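Local coordinates for protein thermostable carboxypeptidase 1 (Pyrococcus furiosus, PDB 1KA2) that removes amino acids one after another from the C-terminus of peptides with broad specificity, as a cobalt-dependent metallocarboxypeptidase of the M32 family, at residues Ile308-Leu318 / Phe444-Phe453. Numbering follows the deposited sequence.
Sequences IIGRSKEFVEL and FEEKVAKAEF
Glu314 and Ala449 bring their CA atoms within 4.6 Å where helix 313-318 runs nearly parallel to helix 444-450, their axes 7.8 Å apart and inclined by 19°. This packing belongs to the largely helical M32 carboxypeptidase fold; no hydrogen bond spans it. Ser312 is the N-cap of the first helix, its OG accepting from Phe315 N; Ala451, with positive phi, forms a Schellman motif after the second. Val448 fills the middle, its CG1 3.8 Å from Glu314 CB. The bent chain of Glu314 (chi2 71°) lays its CG 3.3 Å from Glu445 O and its CD against Glu445 CB. Its OE1 comes 3.4 Å from Glu445 OE2, two acceptors with carboxylate planes 68° apart; Lys438 of helix 421-440, salt-bridged to Glu445 OE1, probably offsets part of the like charge. An alanine in place of Glu314 would probably uncover the Glu445 carbonyl and CB and leave a gap beside Ala449. At the start of helix 444-450, Ile309 sets CG1 3.8 Å from Phe444 CZ, meeting the ring obliquely. Leu318 divides its methyls: CD1 reaches Ala451 CB, while CD2 lies 3.5 Å from Val448 O and meets the edge of the Phe453 ring at CZ, 4.0 Å away.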
loop_
_atom_site.group_PDB
_atom_site.type_symbol
_atom_site.label_atom_id
_atom_site.label_comp_id
_atom_site.label_asym_id
_atom_site.label_seq_id
_atom_site.Cartn_x
_atom_site.Cartn_y
_atom_site.Cartn_z
ATOM N N ILE A 308 1.132 28.265 -15.523
ATOM C CA ILE A 308 0.110 29.273 -15.761
ATOM C C ILE A 308 -0.251 30.016 -14.476
ATOM O O ILE A 308 -0.369 31.236 -14.470
ATOM C CB ILE A 308 -1.170 28.634 -16.342
ATOM C CG1 ILE A 308 -0.824 27.854 -17.621
ATOM C CG2 ILE A 308 -2.215 29.709 -16.627
ATOM C CD1 ILE A 308 -0.230 28.709 -18.744
ATOM N N ILE A 309 -0.415 29.263 -13.389
ATOM C CA ILE A 309 -0.786 29.809 -12.082
ATOM C C ILE A 309 0.375 29.945 -11.105
ATOM O O ILE A 309 0.594 31.017 -10.529
ATOM C CB ILE A 309 -1.869 28.935 -11.411
ATOM C CG1 ILE A 309 -3.130 28.959 -12.264
ATOM C CG2 ILE A 309 -2.148 29.420 -9.997
ATOM C CD1 ILE A 309 -4.332 28.247 -11.660
ATOM N N GLY A 310 1.109 28.854 -10.913
ATOM C CA GLY A 310 2.218 28.855 -9.976
ATOM C C GLY A 310 3.350 29.842 -10.193
ATOM O O GLY A 310 4.003 30.232 -9.233
ATOM N N ARG A 311 3.599 30.254 -11.431
ATOM C CA ARG A 311 4.680 31.205 -11.685
ATOM C C ARG A 311 4.133 32.603 -11.974
ATOM O O ARG A 311 4.885 33.513 -12.331
ATOM C CB ARG A 311 5.566 30.733 -12.851
ATOM C CG ARG A 311 6.393 29.498 -12.552
ATOM C CD ARG A 311 7.283 29.160 -13.732
ATOM N NE ARG A 311 7.742 27.777 -13.666
ATOM C CZ ARG A 311 8.779 27.343 -12.964
ATOM N NH1 ARG A 311 9.506 28.176 -12.250
ATOM N NH2 ARG A 311 9.079 26.055 -12.969
ATOM N N SER A 312 2.820 32.763 -11.817
ATOM C CA SER A 312 2.171 34.052 -12.050
ATOM C C SER A 312 2.409 34.979 -10.855
ATOM O O SER A 312 2.577 34.519 -9.721
ATOM C CB SER A 312 0.661 33.876 -12.266
ATOM O OG SER A 312 -0.002 33.627 -11.043
ATOM N N LYS A 313 2.415 36.283 -11.107
ATOM C CA LYS A 313 2.642 37.267 -10.050
ATOM C C LYS A 313 1.619 37.136 -8.919
ATOM O O LYS A 313 1.950 37.294 -7.742
ATOM C CB LYS A 313 2.575 38.663 -10.649
ATOM C CG LYS A 313 2.917 39.759 -9.681
ATOM C CD LYS A 313 4.343 39.598 -9.239
ATOM C CE LYS A 313 4.806 40.745 -8.373
ATOM N NZ LYS A 313 6.261 40.606 -8.123
ATOM N N GLU A 314 0.377 36.842 -9.292
ATOM C CA GLU A 314 -0.703 36.688 -8.327
ATOM C C GLU A 314 -0.476 35.535 -7.344
ATOM O O GLU A 314 -0.671 35.688 -6.137
ATOM C CB GLU A 314 -2.036 36.486 -9.051
ATOM C CG GLU A 314 -2.518 37.649 -9.901
ATOM C CD GLU A 314 -1.700 37.844 -11.171
ATOM O OE1 GLU A 314 -1.323 36.838 -11.818
ATOM O OE2 GLU A 314 -1.459 39.016 -11.519
ATOM N N PHE A 315 -0.073 34.377 -7.856
ATOM C CA PHE A 315 0.177 33.230 -6.982
ATOM C C PHE A 315 1.297 33.601 -6.004
ATOM O O PHE A 315 1.280 33.219 -4.837
ATOM C CB PHE A 315 0.574 31.986 -7.806
ATOM C CG PHE A 315 0.752 30.742 -6.969
ATOM C CD1 PHE A 315 -0.354 30.041 -6.500
ATOM C CD2 PHE A 315 2.025 30.325 -6.589
ATOM C CE1 PHE A 315 -0.201 28.948 -5.650
ATOM C CE2 PHE A 315 2.196 29.234 -5.741
ATOM C CZ PHE A 315 1.072 28.539 -5.267
ATOM N N VAL A 316 2.259 34.379 -6.481
ATOM C CA VAL A 316 3.374 34.809 -5.647
ATOM C C VAL A 316 2.909 35.713 -4.503
ATOM O O VAL A 316 3.390 35.588 -3.367
ATOM C CB VAL A 316 4.455 35.544 -6.487
ATOM C CG1 VAL A 316 5.389 36.342 -5.563
ATOM C CG2 VAL A 316 5.236 34.507 -7.317
ATOM N N GLU A 317 2.000 36.641 -4.808
ATOM C CA GLU A 317 1.470 37.556 -3.793
ATOM C C GLU A 317 0.662 36.777 -2.769
ATOM O O GLU A 317 0.741 37.049 -1.582
ATOM C CB GLU A 317 0.585 38.630 -4.427
ATOM C CG GLU A 317 1.332 39.619 -5.296
ATOM C CD GLU A 317 0.408 40.555 -6.064
ATOM O OE1 GLU A 317 0.927 41.416 -6.812
ATOM O OE2 GLU A 317 -0.827 40.420 -5.914
ATOM N N LEU A 318 -0.099 35.796 -3.242
ATOM C CA LEU A 318 -0.926 34.954 -2.381
ATOM C C LEU A 318 -0.145 34.142 -1.353
ATOM O O LEU A 318 -0.570 33.993 -0.207
ATOM C CB LEU A 318 -1.738 33.989 -3.247
ATOM C CG LEU A 318 -2.433 32.858 -2.477
ATOM C CD1 LEU A 318 -3.455 33.458 -1.502
ATOM C CD2 LEU A 318 -3.094 31.895 -3.471
ATOM N N PHE A 444 -9.632 36.006 -14.031
ATOM C CA PHE A 444 -8.808 34.848 -13.700
ATOM C C PHE A 444 -7.743 35.227 -12.673
ATOM O O PHE A 444 -7.689 34.651 -11.587
ATOM C CB PHE A 444 -8.140 34.317 -14.980
ATOM C CG PHE A 444 -7.301 33.085 -14.772
ATOM C CD1 PHE A 444 -7.885 31.818 -14.770
ATOM C CD2 PHE A 444 -5.925 33.192 -14.569
ATOM C CE1 PHE A 444 -7.106 30.666 -14.568
ATOM C CE2 PHE A 444 -5.131 32.054 -14.367
ATOM C CZ PHE A 444 -5.722 30.786 -14.366
ATOM N N GLU A 445 -6.915 36.210 -13.023
ATOM C CA GLU A 445 -5.820 36.697 -12.169
ATOM C C GLU A 445 -6.288 37.128 -10.788
ATOM O O GLU A 445 -5.691 36.763 -9.774
ATOM C CB GLU A 445 -5.125 37.890 -12.830
ATOM C CG GLU A 445 -5.262 37.925 -14.346
ATOM C CD GLU A 445 -4.385 36.910 -15.027
ATOM O OE1 GLU A 445 -4.589 36.655 -16.233
ATOM O OE2 GLU A 445 -3.483 36.372 -14.353
ATOM N N GLU A 446 -7.350 37.924 -10.760
ATOM C CA GLU A 446 -7.898 38.419 -9.512
ATOM C C GLU A 446 -8.332 37.261 -8.610
ATOM O O GLU A 446 -8.119 37.301 -7.400
ATOM C CB GLU A 446 -9.069 39.357 -9.811
ATOM C CG GLU A 446 -9.760 39.921 -8.582
ATOM C CD GLU A 446 -10.856 40.911 -8.938
ATOM O OE1 GLU A 446 -11.697 41.208 -8.062
ATOM O OE2 GLU A 446 -10.869 41.397 -10.093
ATOM N N LYS A 447 -8.931 36.226 -9.191
ATOM C CA LYS A 447 -9.349 35.076 -8.394
ATOM C C LYS A 447 -8.148 34.310 -7.818
ATOM O O LYS A 447 -8.206 33.828 -6.685
ATOM C CB LYS A 447 -10.230 34.134 -9.216
ATOM C CG LYS A 447 -11.619 34.700 -9.520
ATOM C CD LYS A 447 -12.551 33.650 -10.119
ATOM C CE LYS A 447 -13.878 34.260 -10.554
ATOM N NZ LYS A 447 -14.564 34.977 -9.447
ATOM N N VAL A 448 -7.062 34.202 -8.581
ATOM C CA VAL A 448 -5.875 33.503 -8.086
ATOM C C VAL A 448 -5.297 34.227 -6.867
ATOM O O VAL A 448 -5.013 33.608 -5.836
ATOM C CB VAL A 448 -4.778 33.404 -9.171
ATOM C CG1 VAL A 448 -3.432 32.983 -8.544
ATOM C CG2 VAL A 448 -5.199 32.394 -10.218
ATOM N N ALA A 449 -5.134 35.538 -6.995
ATOM C CA ALA A 449 -4.585 36.355 -5.923
ATOM C C ALA A 449 -5.414 36.277 -4.652
ATOM O O ALA A 449 -4.896 36.510 -3.564
ATOM C CB ALA A 449 -4.468 37.810 -6.375
ATOM N N LYS A 450 -6.694 35.943 -4.782
ATOM C CA LYS A 450 -7.557 35.854 -3.608
ATOM C C LYS A 450 -7.846 34.428 -3.143
ATOM O O LYS A 450 -8.572 34.219 -2.172
ATOM C CB LYS A 450 -8.865 36.601 -3.872
ATOM C CG LYS A 450 -8.684 38.103 -3.959
ATOM C CD LYS A 450 -9.981 38.794 -4.324
ATOM C CE LYS A 450 -9.795 40.297 -4.446
ATOM N NZ LYS A 450 -11.034 40.938 -4.972
ATOM N N ALA A 451 -7.262 33.454 -3.836
ATOM C CA ALA A 451 -7.428 32.042 -3.511
ATOM C C ALA A 451 -8.819 31.508 -3.847
ATOM O O ALA A 451 -9.292 30.547 -3.235
ATOM C CB ALA A 451 -7.105 31.795 -2.030
ATOM N N GLU A 452 -9.473 32.131 -4.820
ATOM C CA GLU A 452 -10.793 31.682 -5.248
ATOM C C GLU A 452 -10.623 30.760 -6.455
ATOM O O GLU A 452 -10.821 31.173 -7.607
ATOM C CB GLU A 452 -11.656 32.883 -5.621
ATOM C CG GLU A 452 -11.977 33.785 -4.443
ATOM C CD GLU A 452 -12.664 35.067 -4.868
ATOM O OE1 GLU A 452 -13.639 35.000 -5.650
ATOM O OE2 GLU A 452 -12.227 36.145 -4.415
ATOM N N PHE A 453 -10.266 29.508 -6.186
ATOM C CA PHE A 453 -10.040 28.538 -7.250
ATOM C C PHE A 453 -11.211 27.665 -7.674
ATOM O O PHE A 453 -11.128 26.979 -8.691
ATOM C CB PHE A 453 -8.876 27.629 -6.882
ATOM C CG PHE A 453 -7.605 28.365 -6.610
ATOM C CD1 PHE A 453 -7.241 28.695 -5.307
ATOM C CD2 PHE A 453 -6.761 28.718 -7.656
ATOM C CE1 PHE A 453 -6.054 29.360 -5.052
ATOM C CE2 PHE A 453 -5.573 29.384 -7.408
ATOM C CZ PHE A 453 -5.217 29.706 -6.103
#